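HDLP (histone deacetylase-like protein) (Aquifex aeolicus, PDB 1C3S) is a zinc-dependent member of the histone deacetylase family, captured here with a hydroxamate bound at its metal, and probably hydrolyses acetylated substrates. Local coordinates at residues 5-10 and 121-126; 132-137 and 171-176; 163-168 and 249-254. The protein carries 2 engineered substitutions. All blocks are in the same frame, centred on the assembly; numbering follows the deposited sequence.

How the contacts relate
Contacts 1 and 3 lie in one eight-stranded parallel sheet. Contact 1 pairs strands 4-8 and 122-125; contact 3 pairs strands 250-254 and 162-166; strand 290-292 runs between the two pairs, with contact centres about 16 Å apart. Contact 2 sits off the sheet, its centre about 15 Å from that of contact 3 and 23 Å from that of contact 1. Along the chain contact 1 is complete before the others begin, whereas the segments of contacts 2 and 3 alternate. Strand 162-166 precedes helix 173-179, which packs back with V175 CG1 3.5 Å from Y164 CD2. Contacts 2 and 3 share the hydroxamate: one supplies H132 beside the metal, the other zinc ligand D168.

Contact 1 (5-10 and 121-126); sequences KLIGTL and NVAFNP
V122 starts the pairing by accepting the amide of K5, with V122 O 2.6 Å from K5 N in a nearly straight bond. A123 comes next, opposite K5. Its CA-H points at the K5 carbonyl (A123 CA to K5 O, 3.1 Å), and the same oxygen accepts the amide of F124, F124 N lying 3.1 Å from K5 O. That second bond is more bent, with 139° at the hydrogen. F124 O in turn accepts I7 N, two residues on from K5, I7 N to F124 O being 3.0 Å and almost linear. The phenyl ring of F124 points to the same face of the sheet as L6; W306 meets it edge-to-face. On the other face, N125 and I7 pack against helix 98-118. The amide oxygen of N125 reaches I7 through a water that donates to both N125 OD1 and I7 O. P126 closes the segment, laying its ring across L6 at about a right angle, with P126 CD 3.8 Å from L6 CD2. L6 reaches it because its CG lies opposite the backbone N (chi1 -172°), which carries the branch along the strand. The strand directions differ by 27°. Such alternating amide bonds with CA-H contacts are those of adjacent parallel strands, here in the sheet of the histone deacetylase alpha/beta fold.

Contact 2 (132-137 and 171-176); sequences HAFKSR and HCDGVQ. With SHH (octanedioic acid hydroxyamide phenylamide), chain C.
H132 and D173 make the tight half of this contact. The imidazole gives its ND1 proton to the carboxylate in a hydrogen bond, with H132 ND1 2.6 Å from D173 OD2 and the N-H pointing almost straight at it (171°). The oxygen lies in the plane of the ring, at its edge, but the carboxylate is turned nearly perpendicular, 84° away, and meets the N-H on its syn side, somewhat out of its own plane. D173 gets there by placing CG between its backbone N and carbonyl carbon (chi1 55°), which lifts the acid off the first turn of helix 173-179 toward the ring. Its other oxygen, OD1, is held by N139, so both ends of the carboxylate have a partner.

The backbones also pack closely alongside. G174 has no side chain to hold the loop off, and its CA lies 3.4 Å from H132 O and 3.5 Å from A133 O. Those two carbonyls also accept side-chain amides, from N139 and N145. F134 completes the packed part, reaching back to put CZ 3.6 Å from D173 OD1 with its ring steeply tilted to the carboxylate. The loose side begins at K135, where the loop turns off. K135, exposed, makes no contact with the helix; its NZ hydrogen-bonds to F60 O, while R137 turns to E84 O.

The far edge of the imidazole faces the ligand, whose hydroxamate N1 donates to H132 NE2 (2.8 Å). With D173 fixing the rotation of the ring from behind, this is a buried His-carboxylate hydrogen bond beside the zinc, as in the active sites of histone deacetylases.

Contact 3 (163-168 and 249-254); sequences LYIDLD and EVYLLQ. With ZN (zinc ion), chain B; SHH (octanedioic acid hydroxyamide phenylamide), chain C.
D166 and Q254 stack their flat ends, carboxylate on amide, with the planes 29° apart; separately, D166 OD2 touches the CG methylene of Q254 at 3.2 Å. Y164 offers its ring edge instead: L252 CB lies in the ring plane, 3.9 Å from Y164 CD1. These four side chains share one face of two neighbouring parallel strands, 162-166 and 250-254, in the central sheet of the arginase-like deacetylase fold. Just past the strand end, the D168 carboxylate stands almost upright to the Q254 amide.

The strand axes lie 15° apart, and five backbone bonds join the segments in the usual alternation, from L163 N to V250 O through to L167 N, just beyond the strand, to Q254 O. On the other face L163 CB lies 3.4 Å from Y251 CB. I165 CG2 rests against L253 CD1 (3.5 Å), and helix 272-286 covers this layer.

At the far end of its ring, Y164 gives its hydroxyl proton to D166 OD2 over 3.0 Å, on the anti side of the carboxylate. The same oxygen accepts H131 ND1, so D166 is a second-shell acid, probably steadying H131, which binds the hydroxamate through NE2.

D168 swings its carboxylate to the metal with CG opposite its backbone N (chi1 -168°). G295 N holds D168 OD1, while D168 OD2 sits 1.9 Å from the zinc, beside ligands H170 and D258 and the hydroxamate O1.

Contact 1 (5-10 and 121-126)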
# COMPACT_ATOMS: atom_id res chain seq x y z
N LYS A 5 -9.65 -14.20 -4.26
CA LYS A 5 -9.30 -14.46 -2.87
C LYS A 5 -8.80 -13.25 -2.11
O LYS A 5 -8.15 -12.37 -2.66
CB LYS A 5 -8.21 -15.53 -2.82
CG LYS A 5 -8.54 -16.83 -3.51
CD LYS A 5 -9.67 -17.55 -2.82
CE LYS A 5 -9.84 -18.93 -3.40
NZ LYS A 5 -10.90 -19.65 -2.67
N LEU A 6 -9.10 -13.22 -0.82
CA LEU A 6 -8.62 -12.14 0.02
C LEU A 6 -7.66 -12.82 0.97
O LEU A 6 -8.01 -13.82 1.60
CB LEU A 6 -9.76 -11.48 0.80
CG LEU A 6 -9.44 -10.20 1.60
CD1 LEU A 6 -10.61 -9.87 2.52
CD2 LEU A 6 -8.22 -10.39 2.45
N ILE A 7 -6.45 -12.31 1.08
CA ILE A 7 -5.48 -12.92 1.98
C ILE A 7 -5.43 -12.20 3.30
O ILE A 7 -5.14 -11.02 3.34
CB ILE A 7 -4.11 -12.92 1.36
CG1 ILE A 7 -4.16 -13.73 0.07
CG2 ILE A 7 -3.10 -13.49 2.36
CD1 ILE A 7 -2.86 -13.81 -0.63
N GLY A 8 -5.71 -12.90 4.38
CA GLY A 8 -5.68 -12.23 5.67
C GLY A 8 -5.90 -13.11 6.88
O GLY A 8 -6.02 -14.32 6.77
N THR A 9 -5.94 -12.46 8.04
CA THR A 9 -6.13 -13.12 9.33
C THR A 9 -6.45 -12.06 10.39
O THR A 9 -6.09 -10.90 10.23
CB THR A 9 -4.86 -13.90 9.75
OG1 THR A 9 -5.06 -14.50 11.03
CG2 THR A 9 -3.67 -12.97 9.80
N LEU A 10 -7.14 -12.46 11.46
CA LEU A 10 -7.45 -11.52 12.54
C LEU A 10 -6.27 -11.42 13.49
O LEU A 10 -6.32 -10.68 14.46
CB LEU A 10 -8.69 -11.96 13.35
CG LEU A 10 -10.09 -11.99 12.74
CD1 LEU A 10 -10.46 -10.63 12.13
CD2 LEU A 10 -10.13 -13.08 11.71
N ASN A 121 -5.78 -17.04 -10.57
CA ASN A 121 -6.76 -16.35 -9.72
C ASN A 121 -6.47 -14.89 -9.39
O ASN A 121 -5.40 -14.36 -9.71
CB ASN A 121 -6.96 -17.10 -8.41
CG ASN A 121 -7.50 -18.48 -8.61
OD1 ASN A 121 -6.85 -19.33 -9.21
ND2 ASN A 121 -8.69 -18.73 -8.11
N VAL A 122 -7.43 -14.25 -8.74
CA VAL A 122 -7.33 -12.85 -8.32
C VAL A 122 -7.24 -12.79 -6.80
O VAL A 122 -8.08 -13.34 -6.09
CB VAL A 122 -8.57 -12.05 -8.79
CG1 VAL A 122 -8.51 -10.65 -8.27
CG2 VAL A 122 -8.63 -12.04 -10.30
N ALA A 123 -6.20 -12.12 -6.32
CA ALA A 123 -5.96 -12.01 -4.89
C ALA A 123 -5.63 -10.60 -4.51
O ALA A 123 -5.13 -9.82 -5.30
CB ALA A 123 -4.83 -12.91 -4.48
N PHE A 124 -5.93 -10.28 -3.26
CA PHE A 124 -5.68 -8.98 -2.72
C PHE A 124 -5.15 -9.23 -1.33
O PHE A 124 -5.78 -9.91 -0.52
CB PHE A 124 -6.99 -8.17 -2.66
CG PHE A 124 -6.89 -6.86 -1.90
CD1 PHE A 124 -5.83 -5.98 -2.12
CD2 PHE A 124 -7.90 -6.46 -1.02
CE1 PHE A 124 -5.79 -4.73 -1.48
CE2 PHE A 124 -7.87 -5.22 -0.38
CZ PHE A 124 -6.82 -4.35 -0.61
N ASN A 125 -3.95 -8.71 -1.08
CA ASN A 125 -3.33 -8.81 0.23
C ASN A 125 -3.23 -7.40 0.80
O ASN A 125 -2.29 -6.65 0.52
CB ASN A 125 -1.94 -9.42 0.13
CG ASN A 125 -1.16 -9.24 1.40
OD1 ASN A 125 -1.69 -9.42 2.49
ND2 ASN A 125 0.12 -8.91 1.28
N PRO A 126 -4.24 -7.02 1.60
CA PRO A 126 -4.38 -5.72 2.26
C PRO A 126 -3.25 -5.35 3.23
O PRO A 126 -3.04 -4.17 3.54
CB PRO A 126 -5.73 -5.86 2.95
CG PRO A 126 -5.81 -7.34 3.26
CD PRO A 126 -5.41 -7.86 1.91
O HOH W 1 -2.99 -9.85 4.69

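Contact 2 (132-137 and 171-176)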
# COMPACT_ATOMS: atom_id res chain seq x y z
N HIS A 132 8.41 1.14 1.92
CA HIS A 132 9.52 2.00 2.33
C HIS A 132 10.82 1.31 2.76
O HIS A 132 11.90 1.88 2.59
CB HIS A 132 9.06 2.91 3.47
CG HIS A 132 8.07 3.97 3.07
ND1 HIS A 132 8.33 4.89 2.09
CD2 HIS A 132 6.87 4.31 3.60
CE1 HIS A 132 7.34 5.76 2.03
NE2 HIS A 132 6.44 5.43 2.94
N ALA A 133 10.73 0.11 3.32
CA ALA A 133 11.91 -0.58 3.84
C ALA A 133 13.03 -0.77 2.83
O ALA A 133 12.79 -1.08 1.66
CB ALA A 133 11.51 -1.90 4.41
N PHE A 134 14.27 -0.58 3.28
CA PHE A 134 15.40 -0.77 2.38
C PHE A 134 16.01 -2.15 2.59
O PHE A 134 15.60 -2.89 3.46
CB PHE A 134 16.47 0.31 2.56
CG PHE A 134 16.01 1.69 2.24
CD1 PHE A 134 15.61 2.55 3.25
CD2 PHE A 134 15.97 2.16 0.94
CE1 PHE A 134 15.18 3.85 2.96
CE2 PHE A 134 15.54 3.45 0.64
CZ PHE A 134 15.15 4.29 1.65
N LYS A 135 16.98 -2.47 1.76
CA LYS A 135 17.66 -3.74 1.81
C LYS A 135 18.13 -4.11 3.23
O LYS A 135 18.02 -5.27 3.64
CB LYS A 135 18.82 -3.70 0.81
CG LYS A 135 19.64 -4.95 0.69
CD LYS A 135 20.58 -4.83 -0.50
CE LYS A 135 19.85 -5.02 -1.85
NZ LYS A 135 19.42 -6.44 -2.11
N SER A 136 18.63 -3.13 3.98
CA SER A 136 19.10 -3.40 5.34
C SER A 136 18.69 -2.26 6.27
O SER A 136 19.49 -1.78 7.07
CB SER A 136 20.63 -3.51 5.33
OG SER A 136 21.06 -4.35 4.28
N ARG A 137 17.44 -1.83 6.19
CA ARG A 137 17.04 -0.71 7.03
C ARG A 137 15.54 -0.48 7.17
O ARG A 137 14.79 -0.56 6.20
CB ARG A 137 17.74 0.54 6.48
CG ARG A 137 17.25 1.87 6.97
CD ARG A 137 18.17 2.92 6.39
NE ARG A 137 19.49 2.84 7.01
CZ ARG A 137 19.80 3.40 8.18
NH1 ARG A 137 18.87 4.08 8.85
NH2 ARG A 137 21.03 3.26 8.67
N HIS A 171 5.69 8.31 -1.59
CA HIS A 171 6.64 7.68 -2.48
C HIS A 171 7.18 6.39 -1.89
O HIS A 171 7.54 6.32 -0.73
CB HIS A 171 7.80 8.64 -2.75
CG HIS A 171 8.98 8.03 -3.45
ND1 HIS A 171 8.89 7.47 -4.70
CD2 HIS A 171 10.28 7.94 -3.09
CE1 HIS A 171 10.08 7.06 -5.09
NE2 HIS A 171 10.94 7.34 -4.13
N CYS A 172 7.25 5.37 -2.72
CA CYS A 172 7.75 4.07 -2.31
C CYS A 172 9.25 4.05 -2.44
O CYS A 172 9.79 3.22 -3.17
CB CYS A 172 7.14 3.02 -3.23
SG CYS A 172 7.34 3.43 -5.00
N ASP A 173 9.95 4.93 -1.75
CA ASP A 173 11.42 4.99 -1.84
C ASP A 173 12.15 3.66 -1.67
O ASP A 173 13.26 3.48 -2.20
CB ASP A 173 11.99 5.98 -0.83
CG ASP A 173 11.55 5.69 0.59
OD1 ASP A 173 12.16 6.28 1.52
OD2 ASP A 173 10.59 4.89 0.78
N GLY A 174 11.54 2.74 -0.93
CA GLY A 174 12.16 1.44 -0.75
C GLY A 174 12.12 0.65 -2.04
O GLY A 174 13.09 0.01 -2.42
N VAL A 175 10.98 0.71 -2.72
CA VAL A 175 10.79 -0.01 -3.97
C VAL A 175 11.66 0.62 -5.05
O VAL A 175 12.20 -0.07 -5.90
CB VAL A 175 9.32 0.02 -4.42
CG1 VAL A 175 9.12 -0.91 -5.61
CG2 VAL A 175 8.42 -0.38 -3.25
N GLN A 176 11.79 1.94 -4.99
CA GLN A 176 12.61 2.65 -5.96
C GLN A 176 14.09 2.27 -5.89
O GLN A 176 14.68 1.88 -6.89
CB GLN A 176 12.47 4.16 -5.78
CG GLN A 176 13.38 4.94 -6.70
CD GLN A 176 13.09 6.42 -6.70
OE1 GLN A 176 12.02 6.85 -7.13
NE2 GLN A 176 14.05 7.22 -6.21
O1 SHH C . 2.94 5.34 2.69
O2 SHH C . 2.16 5.89 5.32
N1 SHH C . 3.76 5.42 3.82
C1 SHH C . 3.29 6.05 4.94
C2 SHH C . 4.15 7.06 5.54
C3 SHH C . 4.66 6.71 6.93
C4 SHH C . 5.58 7.79 7.46
C5 SHH C . 4.78 8.80 8.24
C6 SHH C . 5.77 9.39 9.22
C7 SHH C . 5.33 10.76 9.69
C8 SHH C . 4.93 10.69 11.14
O3 SHH C . 5.65 10.33 12.05
N2 SHH C . 3.66 11.12 11.31
C9 SHH C . 2.70 11.00 12.47
C10 SHH C . 1.41 11.63 12.29
C11 SHH C . 0.41 11.57 13.36
C12 SHH C . 0.68 10.93 14.60
C13 SHH C . 2.00 10.32 14.77
C14 SHH C . 3.03 10.33 13.71

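Contact 3 (163-168 and 249-254)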
# COMPACT_ATOMS: atom_id res chain seq x y z
N LEU A 163 6.01 -4.86 -13.56
CA LEU A 163 5.54 -3.51 -13.33
C LEU A 163 5.02 -3.32 -11.93
O LEU A 163 4.40 -4.21 -11.36
CB LEU A 163 4.45 -3.13 -14.33
CG LEU A 163 3.75 -1.78 -14.13
CD1 LEU A 163 4.79 -0.69 -13.98
CD2 LEU A 163 2.80 -1.50 -15.31
N TYR A 164 5.27 -2.15 -11.37
CA TYR A 164 4.82 -1.83 -10.04
C TYR A 164 4.22 -0.43 -10.00
O TYR A 164 4.89 0.55 -10.31
CB TYR A 164 5.99 -1.93 -9.07
CG TYR A 164 5.58 -1.63 -7.66
CD1 TYR A 164 4.77 -2.50 -6.95
CD2 TYR A 164 5.99 -0.44 -7.05
CE1 TYR A 164 4.36 -2.21 -5.66
CE2 TYR A 164 5.59 -0.13 -5.75
CZ TYR A 164 4.78 -1.02 -5.06
OH TYR A 164 4.41 -0.70 -3.78
N ILE A 165 2.96 -0.35 -9.61
CA ILE A 165 2.24 0.92 -9.52
C ILE A 165 1.85 1.14 -8.04
O ILE A 165 1.18 0.31 -7.43
CB ILE A 165 0.98 0.89 -10.39
CG1 ILE A 165 1.36 0.61 -11.84
CG2 ILE A 165 0.19 2.18 -10.22
CD1 ILE A 165 0.17 0.21 -12.74
N ASP A 166 2.26 2.27 -7.49
CA ASP A 166 2.00 2.60 -6.10
C ASP A 166 1.06 3.82 -6.05
O ASP A 166 1.42 4.91 -6.49
CB ASP A 166 3.36 2.91 -5.46
CG ASP A 166 3.31 3.05 -3.95
OD1 ASP A 166 2.68 4.00 -3.45
OD2 ASP A 166 3.92 2.20 -3.26
N LEU A 167 -0.15 3.64 -5.53
CA LEU A 167 -1.07 4.76 -5.47
C LEU A 167 -1.17 5.28 -4.04
O LEU A 167 -2.02 6.09 -3.73
CB LEU A 167 -2.46 4.36 -5.96
CG LEU A 167 -2.55 3.66 -7.32
CD1 LEU A 167 -4.02 3.41 -7.65
CD2 LEU A 167 -1.88 4.48 -8.39
N ASP A 168 -0.28 4.79 -3.19
CA ASP A 168 -0.23 5.22 -1.81
C ASP A 168 0.18 6.67 -1.86
O ASP A 168 0.97 7.07 -2.72
CB ASP A 168 0.85 4.45 -1.07
CG ASP A 168 0.75 4.63 0.41
OD1 ASP A 168 0.09 3.78 1.03
OD2 ASP A 168 1.31 5.62 0.93
N GLU A 249 4.70 -8.21 -18.16
CA GLU A 249 4.39 -9.63 -18.21
C GLU A 249 3.46 -9.81 -17.02
O GLU A 249 2.57 -10.66 -17.01
CB GLU A 249 5.64 -10.47 -17.98
CG GLU A 249 6.77 -10.21 -18.96
CD GLU A 249 7.98 -11.09 -18.70
OE1 GLU A 249 8.54 -11.05 -17.59
OE2 GLU A 249 8.38 -11.83 -19.63
N VAL A 250 3.72 -8.99 -16.00
CA VAL A 250 2.96 -8.99 -14.76
C VAL A 250 3.15 -7.63 -14.10
O VAL A 250 4.13 -6.95 -14.40
CB VAL A 250 3.47 -10.06 -13.78
CG1 VAL A 250 4.92 -9.77 -13.42
CG2 VAL A 250 2.58 -10.08 -12.52
N TYR A 251 2.22 -7.23 -13.24
CA TYR A 251 2.36 -5.96 -12.54
C TYR A 251 1.70 -6.06 -11.18
O TYR A 251 0.75 -6.83 -10.99
CB TYR A 251 1.71 -4.80 -13.33
CG TYR A 251 0.21 -4.69 -13.19
CD1 TYR A 251 -0.38 -4.15 -12.03
CD2 TYR A 251 -0.64 -5.20 -14.18
CE1 TYR A 251 -1.75 -4.11 -11.87
CE2 TYR A 251 -2.03 -5.16 -14.03
CZ TYR A 251 -2.58 -4.62 -12.87
OH TYR A 251 -3.94 -4.64 -12.69
N LEU A 252 2.21 -5.28 -10.23
CA LEU A 252 1.64 -5.24 -8.90
C LEU A 252 1.12 -3.84 -8.64
O LEU A 252 1.66 -2.85 -9.12
CB LEU A 252 2.67 -5.61 -7.84
CG LEU A 252 3.16 -7.05 -7.87
CD1 LEU A 252 4.25 -7.19 -8.89
CD2 LEU A 252 3.68 -7.45 -6.51
N LEU A 253 0.05 -3.75 -7.87
CA LEU A 253 -0.55 -2.47 -7.57
C LEU A 253 -0.69 -2.37 -6.05
O LEU A 253 -1.21 -3.29 -5.43
CB LEU A 253 -1.93 -2.41 -8.24
CG LEU A 253 -2.83 -1.20 -8.16
CD1 LEU A 253 -2.18 0.00 -8.83
CD2 LEU A 253 -4.16 -1.56 -8.82
N GLN A 254 -0.19 -1.29 -5.46
CA GLN A 254 -0.32 -1.14 -4.01
C GLN A 254 -1.42 -0.11 -3.89
O GLN A 254 -1.41 0.91 -4.59
CB GLN A 254 0.99 -0.65 -3.36
CG GLN A 254 1.06 0.84 -3.08
CD GLN A 254 0.83 1.19 -1.62
OE1 GLN A 254 1.66 0.91 -0.75
NE2 GLN A 254 -0.29 1.80 -1.35
ZN ZN B . 1.36 6.28 2.74
O1 SHH C . 2.94 5.34 2.69
O2 SHH C . 2.16 5.89 5.32
N1 SHH C . 3.76 5.42 3.82
C1 SHH C . 3.29 6.05 4.94
C2 SHH C . 4.15 7.06 5.54
C3 SHH C . 4.66 6.71 6.93
C4 SHH C . 5.58 7.79 7.46
C5 SHH C . 4.78 8.80 8.24
C6 SHH C . 5.77 9.39 9.22
C7 SHH C . 5.33 10.76 9.69
C8 SHH C . 4.93 10.69 11.14
O3 SHH C . 5.65 10.33 12.05
N2 SHH C . 3.66 11.12 11.31
C9 SHH C . 2.70 11.00 12.47
C10 SHH C . 1.41 11.63 12.29
C11 SHH C . 0.41 11.57 13.36
C12 SHH C . 0.68 10.93 14.60
C13 SHH C . 2.00 10.32 14.77
C14 SHH C . 3.03 10.33 13.71